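Local atomic coordinates of ATPase associated with various cellular activities, AAA_5 (Staphylothermus marinus, PDB entry 6N0S), a protein that probably hydrolyses ATP as the AAA-type McrB component of a restriction system, represented here by its N-terminal EVE-like domain, which resembles PUA-like RNA-binding proteins. Residues W92-F103 with I113-I124. Residues are numbered along the deposited sequence; the frame is centred on the assembly and turned at random.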
ATOM      1  N   TRP A  92     -13.734 -11.453   0.085  1.00 38.47           N
ATOM      2  CA  TRP A  92     -12.723 -11.671  -0.950  1.00 36.58           C
ATOM      3  C   TRP A  92     -13.334 -11.646  -2.341  1.00 41.02           C
ATOM      4  O   TRP A  92     -12.802 -10.939  -3.220  1.00 37.03           O
ATOM      5  CB  TRP A  92     -12.008 -12.989  -0.641  1.00 41.56           C
ATOM      6  CG  TRP A  92     -11.105 -13.524  -1.711  1.00 42.95           C
ATOM      7  CD1 TRP A  92     -11.203 -14.737  -2.337  1.00 41.91           C
ATOM      8  CD2 TRP A  92      -9.945 -12.885  -2.255  1.00 45.55           C
ATOM      9  NE1 TRP A  92     -10.175 -14.896  -3.233  1.00 39.60           N
ATOM     10  CE2 TRP A  92      -9.390 -13.775  -3.209  1.00 41.76           C
ATOM     11  CE3 TRP A  92      -9.322 -11.646  -2.033  1.00 37.10           C
ATOM     12  CZ2 TRP A  92      -8.250 -13.476  -3.929  1.00 36.85           C
ATOM     13  CZ3 TRP A  92      -8.187 -11.346  -2.757  1.00 52.19           C
ATOM     14  CH2 TRP A  92      -7.668 -12.257  -3.718  1.00 43.72           C
ATOM     15  N   PRO A  93     -14.440 -12.326  -2.616  1.00 44.88           N
ATOM     16  CA  PRO A  93     -15.003 -12.224  -3.969  1.00 41.59           C
ATOM     17  C   PRO A  93     -15.421 -10.809  -4.302  1.00 39.83           C
ATOM     18  O   PRO A  93     -15.220 -10.359  -5.430  1.00 35.27           O
ATOM     19  CB  PRO A  93     -16.174 -13.218  -3.940  1.00 45.85           C
ATOM     20  CG  PRO A  93     -15.880 -14.135  -2.793  1.00 48.73           C
ATOM     21  CD  PRO A  93     -15.159 -13.309  -1.783  1.00 42.14           C
ATOM     22  N   GLU A  94     -15.948 -10.071  -3.327  1.00 37.16           N
ATOM     23  CA  GLU A  94     -16.403  -8.706  -3.576  1.00 36.48           C
ATOM     24  C   GLU A  94     -15.232  -7.791  -3.914  1.00 38.70           C
ATOM     25  O   GLU A  94     -15.306  -6.984  -4.841  1.00 40.69           O
ATOM     26  CB  GLU A  94     -17.134  -8.161  -2.336  1.00 45.28           C
ATOM     27  CG  GLU A  94     -18.484  -8.764  -2.047  1.00 46.16           C
ATOM     28  CD  GLU A  94     -18.965  -8.470  -0.609  1.00 53.21           C
ATOM     29  OE1 GLU A  94     -18.332  -7.669   0.124  1.00 48.03           O
ATOM     30  OE2 GLU A  94     -19.979  -9.066  -0.209  1.00 52.55           O
ATOM     31  N   ILE A  95     -14.155  -7.847  -3.124  1.00 43.22           N
ATOM     32  CA  ILE A  95     -13.086  -6.886  -3.380  1.00 38.88           C
ATOM     33  C   ILE A  95     -12.338  -7.246  -4.662  1.00 34.03           C
ATOM     34  O   ILE A  95     -11.877  -6.358  -5.373  1.00 37.79           O
ATOM     35  CB  ILE A  95     -12.144  -6.763  -2.167  1.00 35.02           C
ATOM     36  CG1 ILE A  95     -11.320  -5.470  -2.281  1.00 37.81           C
ATOM     37  CG2 ILE A  95     -11.226  -7.968  -2.033  1.00 31.08           C
ATOM     38  CD1 ILE A  95     -10.558  -5.140  -1.056  1.00 38.08           C
ATOM     39  N   LYS A  96     -12.190  -8.539  -4.967  1.00 38.64           N
ATOM     40  CA  LYS A  96     -11.650  -8.976  -6.275  1.00 38.02           C
ATOM     41  C   LYS A  96     -12.350  -8.302  -7.442  1.00 40.62           C
ATOM     42  O   LYS A  96     -11.725  -7.929  -8.441  1.00 37.08           O
ATOM     43  CB  LYS A  96     -11.862 -10.463  -6.479  1.00 42.98           C
ATOM     44  CG  LYS A  96     -10.913 -11.380  -5.910  1.00 44.77           C
ATOM     45  CD  LYS A  96     -11.531 -12.759  -6.114  1.00 37.82           C
ATOM     46  CE  LYS A  96     -10.580 -13.690  -6.841  1.00 46.63           C
ATOM     47  NZ  LYS A  96     -10.512 -13.363  -8.275  1.00 46.07           N
ATOM     48  N   LYS A  97     -13.675  -8.249  -7.373  1.00 43.12           N
ATOM     49  CA  LYS A  97     -14.456  -7.696  -8.460  1.00 40.10           C
ATOM     50  C   LYS A  97     -14.283  -6.186  -8.531  1.00 41.52           C
ATOM     51  O   LYS A  97     -14.205  -5.611  -9.617  1.00 38.71           O
ATOM     52  CB  LYS A  97     -15.916  -8.121  -8.254  1.00 44.65           C
ATOM     53  CG  LYS A  97     -16.889  -7.673  -9.297  1.00 45.94           C
ATOM     54  CD  LYS A  97     -18.287  -8.233  -8.996  1.00 48.81           C
ATOM     55  CE  LYS A  97     -19.314  -7.780 -10.029  1.00 50.55           C
ATOM     56  NZ  LYS A  97     -19.111  -8.475 -11.362  1.00 69.40           N
ATOM     57  N   VAL A  98     -14.188  -5.520  -7.384  1.00 42.14           N
ATOM     58  CA  VAL A  98     -13.954  -4.075  -7.380  1.00 36.51           C
ATOM     59  C   VAL A  98     -12.564  -3.752  -7.909  1.00 38.46           C
ATOM     60  O   VAL A  98     -12.377  -2.812  -8.693  1.00 37.91           O
ATOM     61  CB  VAL A  98     -14.146  -3.518  -5.959  1.00 42.39           C
ATOM     62  CG1 VAL A  98     -13.675  -2.079  -5.898  1.00 47.51           C
ATOM     63  CG2 VAL A  98     -15.600  -3.669  -5.509  1.00 47.84           C
ATOM     64  N   LEU A  99     -11.554  -4.492  -7.444  1.00 35.86           N
ATOM     65  CA  LEU A  99     -10.186  -4.249  -7.915  1.00 34.18           C
ATOM     66  C   LEU A  99     -10.036  -4.566  -9.397  1.00 34.89           C
ATOM     67  O   LEU A  99      -9.340  -3.840 -10.124  1.00 35.56           O
ATOM     68  CB  LEU A  99      -9.199  -5.083  -7.114  1.00 28.72           C
ATOM     69  CG  LEU A  99      -9.135  -4.748  -5.612  1.00 32.44           C
ATOM     70  CD1 LEU A  99      -8.326  -5.810  -4.833  1.00 35.15           C
ATOM     71  CD2 LEU A  99      -8.528  -3.387  -5.471  1.00 34.65           C
ATOM     72  N   ARG A 100     -10.639  -5.661  -9.863  1.00 39.13           N
ATOM     73  CA  ARG A 100     -10.517  -5.989 -11.296  1.00 34.77           C
ATOM     74  C   ARG A 100     -11.045  -4.848 -12.160  1.00 34.29           C
ATOM     75  O   ARG A 100     -10.429  -4.473 -13.172  1.00 42.33           O
ATOM     76  CB  ARG A 100     -11.266  -7.293 -11.608  1.00 38.80           C
ATOM     77  CG  ARG A 100     -11.321  -7.674 -13.151  1.00 39.11           C
ATOM     78  CD  ARG A 100     -11.891  -9.100 -13.391  1.00 36.21           C
ATOM     79  NE  ARG A 100     -11.058 -10.158 -12.825  1.00 31.43           N
ATOM     80  CZ  ARG A 100     -10.021 -10.734 -13.413  1.00 38.07           C
ATOM     81  NH1 ARG A 100      -9.649 -10.396 -14.648  1.00 39.35           N
ATOM     82  NH2 ARG A 100      -9.349 -11.666 -12.745  1.00 41.90           N
ATOM     83  N   LYS A 101     -12.191  -4.276 -11.781  1.00 42.05           N
ATOM     84  CA  LYS A 101     -12.712  -3.128 -12.513  1.00 40.85           C
ATOM     85  C   LYS A 101     -11.743  -1.960 -12.460  1.00 42.33           C
ATOM     86  O   LYS A 101     -11.457  -1.330 -13.485  1.00 43.44           O
ATOM     87  CB  LYS A 101     -14.083  -2.735 -11.966  1.00 50.63           C
ATOM     88  CG  LYS A 101     -14.604  -1.411 -12.500  1.00 57.59           C
ATOM     89  CD  LYS A 101     -16.072  -1.215 -12.119  1.00 63.80           C
ATOM     90  CE  LYS A 101     -16.492   0.243 -12.198  1.00 68.28           C
ATOM     91  NZ  LYS A 101     -16.053   0.885 -13.478  1.00 75.39           N
ATOM     92  N   ILE A 102     -11.212  -1.646 -11.280  1.00 47.44           N
ATOM     93  CA  ILE A 102     -10.280  -0.525 -11.200  1.00 43.02           C
ATOM     94  C   ILE A 102      -9.051  -0.789 -12.062  1.00 39.72           C
ATOM     95  O   ILE A 102      -8.568   0.104 -12.772  1.00 41.63           O
ATOM     96  CB  ILE A 102      -9.899  -0.243  -9.736  1.00 39.56           C
ATOM     97  CG1 ILE A 102     -11.099   0.301  -8.985  1.00 45.11           C
ATOM     98  CG2 ILE A 102      -8.797   0.776  -9.685  1.00 44.82           C
ATOM     99  CD1 ILE A 102     -10.999   0.203  -7.463  1.00 45.63           C
ATOM    100  N   PHE A 103      -8.497  -2.003 -11.996  1.00 37.13           N
ATOM    101  CA  PHE A 103      -7.272  -2.258 -12.741  1.00 41.44           C
ATOM    102  C   PHE A 103      -7.539  -2.228 -14.261  1.00 38.56           C
ATOM    103  O   PHE A 103      -6.739  -1.671 -15.026  1.00 36.04           O
ATOM    104  CB  PHE A 103      -6.654  -3.598 -12.294  1.00 41.52           C
ATOM    105  CG  PHE A 103      -6.148  -3.639 -10.840  1.00 40.11           C
ATOM    106  CD1 PHE A 103      -6.048  -2.501 -10.043  1.00 39.44           C
ATOM    107  CD2 PHE A 103      -5.751  -4.848 -10.296  1.00 38.86           C
ATOM    108  CE1 PHE A 103      -5.578  -2.590  -8.715  1.00 38.92           C
ATOM    109  CE2 PHE A 103      -5.280  -4.943  -8.998  1.00 40.54           C
ATOM    110  CZ  PHE A 103      -5.186  -3.816  -8.210  1.00 34.06           C
ATOM    111  N   ILE A 113      -4.229  -9.291 -14.424  1.00 35.81           N
ATOM    112  CA  ILE A 113      -5.088  -9.283 -13.244  1.00 35.21           C
ATOM    113  C   ILE A 113      -5.358 -10.713 -12.766  1.00 41.55           C
ATOM    114  O   ILE A 113      -5.273 -11.005 -11.569  1.00 35.19           O
ATOM    115  CB  ILE A 113      -6.392  -8.525 -13.544  1.00 35.49           C
ATOM    116  CG1 ILE A 113      -6.084  -7.091 -13.941  1.00 31.26           C
ATOM    117  CG2 ILE A 113      -7.307  -8.528 -12.348  1.00 39.06           C
ATOM    118  CD1 ILE A 113      -7.324  -6.316 -14.491  1.00 35.83           C
ATOM    119  N   ASP A 114      -5.695 -11.628 -13.686  1.00 35.20           N
ATOM    120  CA  ASP A 114      -5.864 -13.023 -13.284  1.00 36.40           C
ATOM    121  C   ASP A 114      -4.617 -13.507 -12.524  1.00 36.42           C
ATOM    122  O   ASP A 114      -4.716 -14.118 -11.454  1.00 34.98           O
ATOM    123  CB  ASP A 114      -6.123 -13.949 -14.492  1.00 38.17           C
ATOM    124  CG  ASP A 114      -7.388 -13.623 -15.323  1.00 43.64           C
ATOM    125  OD1 ASP A 114      -8.351 -12.999 -14.826  1.00 43.42           O
ATOM    126  OD2 ASP A 114      -7.434 -14.087 -16.512  1.00 40.09           O
ATOM    127  N   GLN A 115      -3.425 -13.222 -13.060  1.00 36.27           N
ATOM    128  CA  GLN A 115      -2.194 -13.665 -12.415  1.00 36.40           C
ATOM    129  C   GLN A 115      -1.990 -12.999 -11.063  1.00 35.38           C
ATOM    130  O   GLN A 115      -1.428 -13.616 -10.165  1.00 34.57           O
ATOM    131  CB  GLN A 115      -0.994 -13.381 -13.300  1.00 39.69           C
ATOM    132  CG  GLN A 115      -0.921 -14.278 -14.554  1.00 40.56           C
ATOM    133  CD  GLN A 115      -0.206 -13.625 -15.717  1.00 46.10           C
ATOM    134  OE1 GLN A 115       0.684 -12.800 -15.535  1.00 56.56           O
ATOM    135  NE2 GLN A 115      -0.601 -13.990 -16.931  1.00 50.56           N
ATOM    136  N   TYR A 116      -2.402 -11.735 -10.921  1.00 34.80           N
ATOM    137  CA  TYR A 116      -2.246 -11.025  -9.657  1.00 37.68           C
ATOM    138  C   TYR A 116      -3.012 -11.738  -8.559  1.00 34.00           C
ATOM    139  O   TYR A 116      -2.455 -12.058  -7.504  1.00 37.08           O
ATOM    140  CB  TYR A 116      -2.706  -9.578  -9.854  1.00 37.10           C
ATOM    141  CG  TYR A 116      -2.753  -8.692  -8.634  1.00 35.34           C
ATOM    142  CD1 TYR A 116      -1.606  -8.112  -8.100  1.00 38.50           C
ATOM    143  CD2 TYR A 116      -3.959  -8.405  -8.043  1.00 36.85           C
ATOM    144  CE1 TYR A 116      -1.683  -7.274  -6.985  1.00 36.02           C
ATOM    145  CE2 TYR A 116      -4.053  -7.595  -6.965  1.00 39.22           C
ATOM    146  CZ  TYR A 116      -2.922  -7.032  -6.423  1.00 33.42           C
ATOM    147  OH  TYR A 116      -3.127  -6.235  -5.334  1.00 44.01           O
ATOM    148  N   PHE A 117      -4.286 -12.048  -8.809  1.00 35.63           N
ATOM    149  CA  PHE A 117      -5.117 -12.645  -7.776  1.00 34.68           C
ATOM    150  C   PHE A 117      -4.660 -14.051  -7.413  1.00 38.66           C
ATOM    151  O   PHE A 117      -4.688 -14.430  -6.231  1.00 37.72           O
ATOM    152  CB  PHE A 117      -6.575 -12.633  -8.228  1.00 32.88           C
ATOM    153  CG  PHE A 117      -7.185 -11.266  -8.203  1.00 37.63           C
ATOM    154  CD1 PHE A 117      -7.024 -10.457  -7.086  1.00 44.63           C
ATOM    155  CD2 PHE A 117      -7.902 -10.789  -9.264  1.00 40.50           C
ATOM    156  CE1 PHE A 117      -7.569  -9.191  -7.050  1.00 43.79           C
ATOM    157  CE2 PHE A 117      -8.455  -9.535  -9.223  1.00 46.33           C
ATOM    158  CZ  PHE A 117      -8.275  -8.732  -8.096  1.00 41.58           C
ATOM    159  N   ILE A 118      -4.211 -14.825  -8.400  1.00 38.63           N
ATOM    160  CA  ILE A 118      -3.688 -16.166  -8.133  1.00 42.50           C
ATOM    161  C   ILE A 118      -2.471 -16.080  -7.234  1.00 40.59           C
ATOM    162  O   ILE A 118      -2.290 -16.900  -6.323  1.00 35.77           O
ATOM    163  CB  ILE A 118      -3.351 -16.892  -9.454  1.00 35.57           C
ATOM    164  CG1 ILE A 118      -4.507 -17.742  -9.917  1.00 44.46           C
ATOM    165  CG2 ILE A 118      -2.196 -17.856  -9.307  1.00 48.77           C
ATOM    166  CD1 ILE A 118      -5.587 -16.985 -10.376  1.00 46.06           C
ATOM    167  N   ALA A 119      -1.605 -15.100  -7.485  1.00 39.95           N
ATOM    168  CA  ALA A 119      -0.418 -14.933  -6.650  1.00 41.75           C
ATOM    169  C   ALA A 119      -0.791 -14.522  -5.230  1.00 36.66           C
ATOM    170  O   ALA A 119      -0.289 -15.093  -4.258  1.00 37.25           O
ATOM    171  CB  ALA A 119       0.509 -13.900  -7.288  1.00 44.47           C
ATOM    172  N   ILE A 120      -1.683 -13.545  -5.089  1.00 40.08           N
ATOM    173  CA  ILE A 120      -2.120 -13.109  -3.765  1.00 43.27           C
ATOM    174  C   ILE A 120      -2.781 -14.260  -3.016  1.00 43.37           C
ATOM    175  O   ILE A 120      -2.510 -14.497  -1.832  1.00 38.31           O
ATOM    176  CB  ILE A 120      -3.087 -11.914  -3.881  1.00 38.13           C
ATOM    177  CG1 ILE A 120      -2.402 -10.686  -4.492  1.00 45.12           C
ATOM    178  CG2 ILE A 120      -3.636 -11.556  -2.508  1.00 52.97           C
ATOM    179  CD1 ILE A 120      -1.093 -10.300  -3.847  1.00 55.40           C
ATOM    180  N   ARG A 121      -3.687 -14.975  -3.688  1.00 43.69           N
ATOM    181  CA  ARG A 121      -4.508 -15.965  -2.995  1.00 43.81           C
ATOM    182  C   ARG A 121      -3.659 -17.109  -2.466  1.00 44.14           C
ATOM    183  O   ARG A 121      -3.953 -17.662  -1.403  1.00 55.69           O
ATOM    184  CB  ARG A 121      -5.602 -16.502  -3.923  1.00 45.53           C
ATOM    185  CG  ARG A 121      -6.862 -16.905  -3.161  1.00 48.96           C
ATOM    186  CD  ARG A 121      -7.327 -18.314  -3.522  1.00 56.49           C
ATOM    187  NE  ARG A 121      -7.008 -19.298  -2.481  1.00 67.25           N
ATOM    188  CZ  ARG A 121      -5.969 -20.138  -2.522  1.00 70.08           C
ATOM    189  NH1 ARG A 121      -5.777 -20.988  -1.521  1.00 68.17           N
ATOM    190  NH2 ARG A 121      -5.117 -20.129  -3.551  1.00 65.85           N
ATOM    191  N   ARG A 122      -2.599 -17.468  -3.187  1.00 41.66           N
ATOM    192  CA  ARG A 122      -1.605 -18.400  -2.661  1.00 48.38           C
ATOM    193  C   ARG A 122      -1.169 -18.025  -1.251  1.00 45.97           C
ATOM    194  O   ARG A 122      -0.897 -18.897  -0.417  1.00 46.21           O
ATOM    195  CB  ARG A 122      -0.364 -18.419  -3.552  1.00 40.60           C
ATOM    196  CG  ARG A 122      -0.517 -19.123  -4.856  1.00 54.48           C
ATOM    197  CD  ARG A 122       0.812 -19.201  -5.530  1.00 50.35           C
ATOM    198  NE  ARG A 122       1.691 -20.103  -4.798  1.00 68.11           N
ATOM    199  CZ  ARG A 122       1.636 -21.433  -4.870  1.00 68.67           C
ATOM    200  NH1 ARG A 122       0.741 -22.044  -5.658  1.00 68.06           N
ATOM    201  NH2 ARG A 122       2.485 -22.153  -4.155  1.00 60.60           N
ATOM    202  N   ILE A 123      -1.066 -16.728  -0.971  1.00 43.69           N
ATOM    203  CA  ILE A 123      -0.388 -16.259   0.225  1.00 45.02           C
ATOM    204  C   ILE A 123      -1.354 -15.991   1.374  1.00 45.97           C
ATOM    205  O   ILE A 123      -1.049 -16.311   2.527  1.00 47.55           O
ATOM    206  CB  ILE A 123       0.444 -15.016  -0.148  1.00 44.35           C
ATOM    207  CG1 ILE A 123       1.624 -15.479  -0.989  1.00 50.00           C
ATOM    208  CG2 ILE A 123       0.970 -14.283   1.092  1.00 51.47           C
ATOM    209  CD1 ILE A 123       2.243 -14.398  -1.741  1.00 58.30           C
ATOM    210  N   ILE A 124      -2.518 -15.401   1.113  1.00 43.92           N
ATOM    211  CA  ILE A 124      -3.392 -14.989   2.210  1.00 44.08           C
ATOM    212  C   ILE A 124      -4.538 -15.956   2.502  1.00 48.20           C
ATOM    213  O   ILE A 124      -5.075 -15.927   3.625  1.00 52.54           O
ATOM    214  CB  ILE A 124      -3.955 -13.565   1.999  1.00 40.66           C
ATOM    215  CG1 ILE A 124      -4.779 -13.449   0.729  1.00 49.14           C
ATOM    216  CG2 ILE A 124      -2.828 -12.556   1.995  1.00 46.90           C
ATOM    217  CD1 ILE A 124      -5.419 -12.090   0.571  1.00 44.61           C
TER
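F117 drives its ring into the pocket formed by W92, K96, L99 and R100 on the facing helix, a knob-into-hole fit. K96 CG sits over one ring face, a CH-pi contact only 9° off the ring normal, while Y116 CD2 of its own helix covers the opposite face near the rim. L99 CB reaches the ring's edge at CZ, 3.9 Å away. The W92 ring lies nearly perpendicular to that of F117, with its CH2 3.9 Å from F117 CD1; CG standing anti to the backbone N (chi1 169°) sends the indole across to R121, whose CG comes 3.8 Å from W92 CZ2.

Toward the other end, R100 bends at chi3 (-64°) and lays one face of its guanidinium over I113 CG2, which is 3.7 Å from R100 CZ. In a salt bridge, R100 NH2 donates to D114 OD1 at 2.7 Å, meeting that oxygen's anti lone pair, with the oxygen tilted out of the guanidinium plane; NH1 adds a weak bond to the same oxygen. A leucine at R100 would probably leave the D114 carboxylate without its partner and uncover I113 CG2. Deeper in, F103 turns its edge to the face of Y116, CE2 to CE2 3.6 Å, while its CB packs on I113 CD1.

The segments run roughly antiparallel, their axes 11.1 Å apart at closest approach, as two arms of a helical hairpin. Y116 OH is hydrogen-bonded to W32 NE1, and W92, L99 and I120 also pack on W32, seating the hairpin against strand 30-34, while I95 and V98 rest on strands 132-136 and 89-90 of the same three-stranded antiparallel sheet.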